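Local coordinates for scavenger receptor with C-type lectin type I (Homo sapiens, PDB 2OX8), which binds the leukocyte cell-surface glycan Lewis(x) through its C-type lectin carbohydrate-recognition domain, at residues V57-H62 with L109-Q114; H98-G103 with W115-C120. One frame throughout, in Å; residues are numbered along the deposited sequence.

In the fold
Both contacts belong to the C-type lectin fold of a single chain, and their centres lie about 17 Å apart. Their segments alternate along the sequence: 57-62, 98-103, 109-114 and then 115-120, the last two being continuous. The hairpin of strands 106-109 and 115-118 ties them together. Contact 1 sets the turn end of this hairpin against the start of strand 62-67, and contact 2 sets its outgoing strand and the residues just after it against the metal-bearing loop 98-103. The contacts themselves meet where the Phe118 ring packs on Ser61 and Ile110. One hairpin thus touches two separate zinc-holding regions, one at Glu60 and His62 and the other at His100.

Contact 1: residues V57-H62 with L109-Q114; sequences VGRESH and LIYAGQ. With ZN (zinc ion), chain I.
Where strand 62-67 begins to pair with strand 106-109 in the sheet of the C-type lectin domain, His62 and Leu109 form an antiparallel hydrogen-bonded pair, His62 N giving a bond of 2.9 Å to Leu109 O and Leu109 N returning one to His62 O. Leu109 O is gripped twice. His62 N reaches it in the carbonyl plane, while Ser61 OG, 3.0 Å away from Leu109 O, comes from about 45° above that plane. The hydroxyl is brought there because OG stands opposite the backbone N (chi1 -160°), and Ser61 OG also rests 3.4 Å from Ile110 CG2.

Beyond this pair the chain makes a type II turn from Ile110 to Gly113, and the Tyr111 side chain reaches back to Arg59. The aliphatic part of the arginine lies over the phenol: Arg59 CG sits 3.6 Å from the Tyr111 ring centroid, a CH-pi contact. Arg59 NE also lies over a face of the ring, and the guanidinium and ring planes are 33° apart. On the 57-62 segment a zinc ion is held by Glu60 OE1, by His62 NE2 at 2.0 Å and by two waters.

Segment 57-62 follows helix 46-55, and Met56 in between touches His62 and Leu109; Asn125 and Ile127 of strand 125-131 touch His62, and Phe118 of strand 115-118 lies against Ser61 and Ile110.

Contact 2: residues H98-G103 with W115-C120; sequences HGHGPG and WNDFQC. With ZN (zinc ion), chain H.
Asp117, Gln119 and Cys120, at the end of strand 115-118 and just past it, meet the loop 98-103 chiefly at His100 and Gly103. The segment opens with Trp115, Asn116 and Asp117, the WND sequence of C-type lectins, whose asparagine and aspartate in many relatives help bind the calcium of the sugar site. Here Trp115 is set edge-to-face against Trp77 and Trp88, and Asn116 OD1 accepts a hydrogen bond from Gln92.

Asp117 carries the first touch. Its OD2 lies 3.2 Å from His100 CB and 3.3 Å from His100 CG, reaching the base of the imidazole obliquely, with carboxylate and ring planes 67° apart. The ring itself is held from two other directions: ND1 is hydrogen-bonded to Pro93 O, and His100 NE2 binds zinc at 2.2 Å, in a site completed on the protein side by Asp68, Glu72 and Asp105. The Phe118 side chain points away from the loop.

Gln119 then runs its methylene groups past Gly103. CG lies opposite the backbone N (chi1 178°), which carries it toward Gly103; beyond CG the chain is extended, and Gln119 NE2 bonds Cys120 O at 3.1 Å with that oxygen in the amide plane. Cys120 closes the contact: its N donates to Gly103 O over 3.0 Å, from well above the carbonyl plane. Gly103 O is also 3.4 Å from Gln119 CA, a CA-H...O contact, and Cys120 SG, disulfide-bonded to Cys106, is beside it.

Two anchors of different chemistry therefore tie the loop to the strand end, a backbone hydrogen bond from disulfide-linked Cys120 to Gly103 O and a zinc-bound imidazole at His100. The Asp117 carboxylate may influence that imidazole electrostatically, though it approaches through CB and CG rather than a ring nitrogen.

Contact 1: residues V57-H62 with L109-Q114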
ATOM      1  N   VAL A  57      -5.699   7.582 -11.511  1.00 43.02           N
ATOM      2  CA  VAL A  57      -6.555   7.778 -12.675  1.00 42.73           C
ATOM      3  C   VAL A  57      -7.074   6.409 -13.085  1.00 43.36           C
ATOM      4  O   VAL A  57      -8.284   6.213 -13.259  1.00 44.93           O
ATOM      5  CB  VAL A  57      -5.779   8.407 -13.840  1.00 42.94           C
ATOM      6  CG1 VAL A  57      -6.751   8.825 -14.948  1.00 44.44           C
ATOM      7  CG2 VAL A  57      -4.984   9.603 -13.343  1.00 41.52           C
ATOM      8  N   GLY A  58      -6.156   5.458 -13.229  1.00 42.79           N
ATOM      9  CA  GLY A  58      -6.562   4.111 -13.576  1.00 42.47           C
ATOM     10  C   GLY A  58      -7.341   3.551 -12.399  1.00 43.44           C
ATOM     11  O   GLY A  58      -7.113   3.954 -11.258  1.00 43.08           O
ATOM     12  N   ARG A  59      -8.265   2.632 -12.664  1.00 44.49           N
ATOM     13  CA  ARG A  59      -9.073   2.036 -11.607  1.00 43.37           C
ATOM     14  C   ARG A  59      -8.463   0.767 -11.013  1.00 42.56           C
ATOM     15  O   ARG A  59      -9.109   0.041 -10.255  1.00 43.43           O
ATOM     16  CB  ARG A  59     -10.476   1.745 -12.129  1.00 44.17           C
ATOM     17  CG  ARG A  59     -11.457   2.865 -11.860  1.00 46.53           C
ATOM     18  CD  ARG A  59     -11.617   3.801 -13.039  1.00 49.28           C
ATOM     19  NE  ARG A  59     -12.464   4.957 -12.719  1.00 50.53           N
ATOM     20  CZ  ARG A  59     -13.638   4.891 -12.096  1.00 51.08           C
ATOM     21  NH1 ARG A  59     -14.140   3.731 -11.702  1.00 50.38           N
ATOM     22  NH2 ARG A  59     -14.320   5.999 -11.865  1.00 54.17           N
ATOM     23  N   GLU A  60      -7.205   0.512 -11.347  1.00 40.16           N
ATOM     24  CA  GLU A  60      -6.508  -0.657 -10.843  1.00 36.27           C
ATOM     25  C   GLU A  60      -6.253  -0.538  -9.336  1.00 34.91           C
ATOM     26  O   GLU A  60      -6.065   0.555  -8.799  1.00 35.43           O
ATOM     27  CB  GLU A  60      -5.180  -0.833 -11.600  1.00 37.41           C
ATOM     28  CG  GLU A  60      -4.928   0.202 -12.735  1.00 37.83           C
ATOM     29  CD  GLU A  60      -3.985   1.343 -12.323  1.00 38.03           C
ATOM     30  OE1 GLU A  60      -4.226   1.956 -11.271  1.00 39.36           O
ATOM     31  OE2 GLU A  60      -3.002   1.634 -13.043  1.00 36.88           O
ATOM     32  N   SER A  61      -6.269  -1.670  -8.650  1.00 32.95           N
ATOM     33  CA  SER A  61      -6.009  -1.711  -7.214  1.00 31.10           C
ATOM     34  C   SER A  61      -4.473  -1.665  -7.052  1.00 28.77           C
ATOM     35  O   SER A  61      -3.756  -2.230  -7.879  1.00 27.78           O
ATOM     36  CB  SER A  61      -6.569  -3.019  -6.649  1.00 31.29           C
ATOM     37  OG  SER A  61      -6.771  -2.950  -5.256  1.00 35.16           O
ATOM     38  N   HIS A  62      -3.975  -0.998  -6.009  1.00 24.90           N
ATOM     39  CA  HIS A  62      -2.525  -0.895  -5.776  1.00 22.93           C
ATOM     40  C   HIS A  62      -2.085  -1.413  -4.408  1.00 21.14           C
ATOM     41  O   HIS A  62      -2.754  -1.154  -3.414  1.00 22.13           O
ATOM     42  CB  HIS A  62      -2.078   0.568  -5.887  1.00 24.23           C
ATOM     43  CG  HIS A  62      -2.208   1.142  -7.261  1.00 23.57           C
ATOM     44  ND1 HIS A  62      -1.123   1.327  -8.094  1.00 24.13           N
ATOM     45  CD2 HIS A  62      -3.295   1.544  -7.959  1.00 22.37           C
ATOM     46  CE1 HIS A  62      -1.539   1.817  -9.248  1.00 23.06           C
ATOM     47  NE2 HIS A  62      -2.853   1.958  -9.192  1.00 24.48           N
ATOM     48  N   LEU A 109      -4.631  -0.607  -1.778  1.00 27.48           N
ATOM     49  CA  LEU A 109      -5.557   0.506  -1.862  1.00 29.88           C
ATOM     50  C   LEU A 109      -6.440   0.227  -3.066  1.00 31.66           C
ATOM     51  O   LEU A 109      -5.964  -0.306  -4.068  1.00 33.30           O
ATOM     52  CB  LEU A 109      -4.758   1.789  -2.091  1.00 31.68           C
ATOM     53  CG  LEU A 109      -5.258   3.208  -1.807  1.00 32.16           C
ATOM     54  CD1 LEU A 109      -4.279   4.184  -2.445  1.00 29.81           C
ATOM     55  CD2 LEU A 109      -6.636   3.434  -2.383  1.00 35.86           C
ATOM     56  N   ILE A 110      -7.721   0.560  -2.977  1.00 32.31           N
ATOM     57  CA  ILE A 110      -8.615   0.351  -4.116  1.00 33.99           C
ATOM     58  C   ILE A 110      -9.124   1.688  -4.623  1.00 34.76           C
ATOM     59  O   ILE A 110      -9.055   2.692  -3.915  1.00 35.72           O
ATOM     60  CB  ILE A 110      -9.841  -0.515  -3.750  1.00 32.82           C
ATOM     61  CG1 ILE A 110     -10.693   0.206  -2.700  1.00 30.35           C
ATOM     62  CG2 ILE A 110      -9.378  -1.883  -3.282  1.00 31.76           C
ATOM     63  CD1 ILE A 110     -11.828  -0.621  -2.141  1.00 29.81           C
ATOM     64  N   TYR A 111      -9.622   1.714  -5.854  1.00 38.05           N
ATOM     65  CA  TYR A 111     -10.162   2.962  -6.383  1.00 39.06           C
ATOM     66  C   TYR A 111     -11.255   3.307  -5.387  1.00 38.07           C
ATOM     67  O   TYR A 111     -12.039   2.437  -5.005  1.00 37.03           O
ATOM     68  CB  TYR A 111     -10.769   2.761  -7.770  1.00 40.75           C
ATOM     69  CG  TYR A 111     -10.911   4.054  -8.544  1.00 41.09           C
ATOM     70  CD1 TYR A 111      -9.779   4.729  -9.015  1.00 38.90           C
ATOM     71  CD2 TYR A 111     -12.167   4.618  -8.787  1.00 40.00           C
ATOM     72  CE1 TYR A 111      -9.891   5.926  -9.706  1.00 38.28           C
ATOM     73  CE2 TYR A 111     -12.288   5.829  -9.483  1.00 39.29           C
ATOM     74  CZ  TYR A 111     -11.147   6.474  -9.938  1.00 39.01           C
ATOM     75  OH  TYR A 111     -11.248   7.657 -10.640  1.00 40.44           O
ATOM     76  N   ALA A 112     -11.283   4.564  -4.960  1.00 37.72           N
ATOM     77  CA  ALA A 112     -12.241   5.062  -3.967  1.00 38.77           C
ATOM     78  C   ALA A 112     -11.423   5.430  -2.738  1.00 38.42           C
ATOM     79  O   ALA A 112     -11.872   6.195  -1.879  1.00 39.13           O
ATOM     80  CB  ALA A 112     -13.287   4.005  -3.605  1.00 38.38           C
ATOM     81  N   GLY A 113     -10.227   4.851  -2.652  1.00 37.40           N
ATOM     82  CA  GLY A 113      -9.334   5.175  -1.559  1.00 36.17           C
ATOM     83  C   GLY A 113      -9.132   4.231  -0.393  1.00 34.24           C
ATOM     84  O   GLY A 113      -8.037   4.204   0.163  1.00 34.15           O
ATOM     85  N   GLN A 114     -10.150   3.463  -0.014  1.00 32.40           N
ATOM     86  CA  GLN A 114     -10.008   2.567   1.135  1.00 30.33           C
ATOM     87  C   GLN A 114      -9.094   1.374   0.954  1.00 25.47           C
ATOM     88  O   GLN A 114      -8.850   0.919  -0.168  1.00 25.53           O
ATOM     89  CB  GLN A 114     -11.373   2.085   1.615  1.00 32.67           C
ATOM     90  CG  GLN A 114     -12.340   1.769   0.513  1.00 34.92           C
ATOM     91  CD  GLN A 114     -13.355   2.863   0.332  1.00 36.50           C
ATOM     92  OE1 GLN A 114     -14.351   2.679  -0.356  1.00 40.86           O
ATOM     93  NE2 GLN A 114     -13.112   4.015   0.951  1.00 36.11           N
TER
HETATM   94 ZN    ZN I   5      -3.412   3.340 -10.596  1.00 34.86          ZN
HETATM   95  O   HOH W   1      -5.597   2.717  -9.693  1.00 18.44           O
HETATM   96  O   HOH W   2      -2.463   5.406 -11.312  1.00 11.14           O

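Contact 2: residues H98-G103 with W115-C120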
ATOM      1  N   HIS A  98     -14.569 -12.506  11.409  1.00 26.88           N
ATOM      2  CA  HIS A  98     -14.267 -13.917  11.168  1.00 27.97           C
ATOM      3  C   HIS A  98     -12.771 -14.112  10.938  1.00 31.21           C
ATOM      4  O   HIS A  98     -12.310 -15.235  10.725  1.00 33.79           O
ATOM      5  CB  HIS A  98     -15.020 -14.423   9.936  1.00 28.70           C
ATOM      6  CG  HIS A  98     -16.509 -14.267  10.022  1.00 28.73           C
ATOM      7  ND1 HIS A  98     -17.268 -14.873  11.001  1.00 29.20           N
ATOM      8  CD2 HIS A  98     -17.379 -13.584   9.242  1.00 27.31           C
ATOM      9  CE1 HIS A  98     -18.540 -14.566  10.819  1.00 30.10           C
ATOM     10  NE2 HIS A  98     -18.634 -13.786   9.759  1.00 28.29           N
ATOM     11  N   GLY A  99     -12.018 -13.015  10.977  1.00 32.28           N
ATOM     12  CA  GLY A  99     -10.588 -13.071  10.738  1.00 32.66           C
ATOM     13  C   GLY A  99     -10.373 -13.402   9.278  1.00 34.33           C
ATOM     14  O   GLY A  99     -11.001 -14.330   8.769  1.00 34.83           O
ATOM     15  N   HIS A 100      -9.522 -12.651   8.579  1.00 36.83           N
ATOM     16  CA  HIS A 100      -9.294 -12.961   7.168  1.00 37.43           C
ATOM     17  C   HIS A 100      -8.665 -14.347   7.077  1.00 38.62           C
ATOM     18  O   HIS A 100      -8.228 -14.906   8.084  1.00 36.81           O
ATOM     19  CB  HIS A 100      -8.403 -11.913   6.482  1.00 35.37           C
ATOM     20  CG  HIS A 100      -7.121 -11.630   7.199  1.00 32.24           C
ATOM     21  ND1 HIS A 100      -7.010 -10.649   8.159  1.00 30.50           N
ATOM     22  CD2 HIS A 100      -5.895 -12.197   7.095  1.00 29.79           C
ATOM     23  CE1 HIS A 100      -5.770 -10.624   8.616  1.00 30.18           C
ATOM     24  NE2 HIS A 100      -5.074 -11.554   7.986  1.00 26.51           N
ATOM     25  N   GLY A 101      -8.628 -14.903   5.874  1.00 40.67           N
ATOM     26  CA  GLY A 101      -8.080 -16.234   5.711  1.00 43.39           C
ATOM     27  C   GLY A 101      -6.598 -16.221   5.450  1.00 45.51           C
ATOM     28  O   GLY A 101      -6.000 -15.150   5.334  1.00 47.93           O
ATOM     29  N   PRO A 102      -5.972 -17.403   5.363  1.00 46.12           N
ATOM     30  CA  PRO A 102      -4.534 -17.527   5.105  1.00 46.47           C
ATOM     31  C   PRO A 102      -4.161 -16.901   3.763  1.00 47.43           C
ATOM     32  O   PRO A 102      -4.952 -16.918   2.815  1.00 47.53           O
ATOM     33  CB  PRO A 102      -4.312 -19.036   5.117  1.00 46.36           C
ATOM     34  CG  PRO A 102      -5.632 -19.568   4.633  1.00 46.52           C
ATOM     35  CD  PRO A 102      -6.612 -18.728   5.410  1.00 45.21           C
ATOM     36  N   GLY A 103      -2.958 -16.339   3.695  1.00 47.63           N
ATOM     37  CA  GLY A 103      -2.504 -15.721   2.465  1.00 47.85           C
ATOM     38  C   GLY A 103      -2.890 -14.261   2.320  1.00 47.23           C
ATOM     39  O   GLY A 103      -2.094 -13.452   1.851  1.00 47.28           O
ATOM     40  N   TRP A 115      -8.581   0.887   2.081  1.00 20.92           N
ATOM     41  CA  TRP A 115      -7.678  -0.259   2.104  1.00 20.77           C
ATOM     42  C   TRP A 115      -8.443  -1.557   2.284  1.00 23.37           C
ATOM     43  O   TRP A 115      -9.391  -1.647   3.075  1.00 24.42           O
ATOM     44  CB  TRP A 115      -6.657  -0.135   3.233  1.00 18.19           C
ATOM     45  CG  TRP A 115      -6.021   1.201   3.315  1.00 15.26           C
ATOM     46  CD1 TRP A 115      -5.916   2.127   2.316  1.00 14.88           C
ATOM     47  CD2 TRP A 115      -5.419   1.781   4.470  1.00 15.29           C
ATOM     48  NE1 TRP A 115      -5.290   3.263   2.781  1.00 17.07           N
ATOM     49  CE2 TRP A 115      -4.969   3.075   4.101  1.00 16.09           C
ATOM     50  CE3 TRP A 115      -5.215   1.338   5.785  1.00 14.28           C
ATOM     51  CZ2 TRP A 115      -4.325   3.924   4.999  1.00 13.58           C
ATOM     52  CZ3 TRP A 115      -4.579   2.180   6.679  1.00 14.87           C
ATOM     53  CH2 TRP A 115      -4.140   3.459   6.282  1.00 17.87           C
ATOM     54  N   ASN A 116      -8.001  -2.566   1.551  1.00 25.02           N
ATOM     55  CA  ASN A 116      -8.611  -3.871   1.574  1.00 27.84           C
ATOM     56  C   ASN A 116      -7.432  -4.809   1.766  1.00 31.40           C
ATOM     57  O   ASN A 116      -6.308  -4.486   1.388  1.00 30.72           O
ATOM     58  CB  ASN A 116      -9.300  -4.114   0.222  1.00 29.55           C
ATOM     59  CG  ASN A 116     -10.230  -5.318   0.232  1.00 31.66           C
ATOM     60  OD1 ASN A 116     -10.994  -5.525   1.180  1.00 33.84           O
ATOM     61  ND2 ASN A 116     -10.185  -6.106  -0.837  1.00 29.89           N
ATOM     62  N   ASP A 117      -7.659  -5.960   2.378  1.00 34.38           N
ATOM     63  CA  ASP A 117      -6.557  -6.874   2.554  1.00 37.56           C
ATOM     64  C   ASP A 117      -6.749  -8.018   1.583  1.00 38.48           C
ATOM     65  O   ASP A 117      -7.602  -8.868   1.777  1.00 40.81           O
ATOM     66  CB  ASP A 117      -6.497  -7.381   3.995  1.00 39.36           C
ATOM     67  CG  ASP A 117      -7.673  -8.236   4.356  1.00 40.98           C
ATOM     68  OD1 ASP A 117      -8.813  -7.765   4.158  1.00 43.09           O
ATOM     69  OD2 ASP A 117      -7.458  -9.372   4.833  1.00 39.17           O
ATOM     70  N   PHE A 118      -5.960  -8.008   0.520  1.00 39.37           N
ATOM     71  CA  PHE A 118      -6.016  -9.035  -0.503  1.00 40.38           C
ATOM     72  C   PHE A 118      -5.054 -10.129  -0.089  1.00 42.49           C
ATOM     73  O   PHE A 118      -4.424 -10.048   0.970  1.00 42.87           O
ATOM     74  CB  PHE A 118      -5.537  -8.485  -1.849  1.00 39.67           C
ATOM     75  CG  PHE A 118      -6.076  -7.131  -2.182  1.00 39.67           C
ATOM     76  CD1 PHE A 118      -5.731  -6.022  -1.417  1.00 37.65           C
ATOM     77  CD2 PHE A 118      -6.922  -6.958  -3.273  1.00 38.74           C
ATOM     78  CE1 PHE A 118      -6.222  -4.762  -1.739  1.00 38.82           C
ATOM     79  CE2 PHE A 118      -7.417  -5.697  -3.599  1.00 36.90           C
ATOM     80  CZ  PHE A 118      -7.066  -4.601  -2.832  1.00 37.06           C
ATOM     81  N   GLN A 119      -4.944 -11.158  -0.924  1.00 43.30           N
ATOM     82  CA  GLN A 119      -3.996 -12.216  -0.648  1.00 44.72           C
ATOM     83  C   GLN A 119      -2.746 -11.895  -1.447  1.00 44.31           C
ATOM     84  O   GLN A 119      -2.820 -11.474  -2.605  1.00 43.72           O
ATOM     85  CB  GLN A 119      -4.499 -13.595  -1.081  1.00 46.40           C
ATOM     86  CG  GLN A 119      -3.434 -14.658  -0.802  1.00 49.20           C
ATOM     87  CD  GLN A 119      -3.657 -15.956  -1.534  1.00 50.51           C
ATOM     88  OE1 GLN A 119      -4.490 -16.773  -1.136  1.00 51.47           O
ATOM     89  NE2 GLN A 119      -2.913 -16.158  -2.617  1.00 50.57           N
ATOM     90  N   CYS A 120      -1.592 -12.092  -0.832  1.00 44.71           N
ATOM     91  CA  CYS A 120      -0.343 -11.828  -1.515  1.00 46.46           C
ATOM     92  C   CYS A 120      -0.312 -12.820  -2.676  1.00 47.41           C
ATOM     93  O   CYS A 120      -1.265 -13.572  -2.871  1.00 47.88           O
ATOM     94  CB  CYS A 120       0.806 -12.048  -0.541  1.00 45.88           C
ATOM     95  SG  CYS A 120       0.367 -11.544   1.163  1.00 48.69           S
TER
HETATM   96 ZN    ZN H   4      -2.959 -12.044   8.168  1.00 34.38          ZN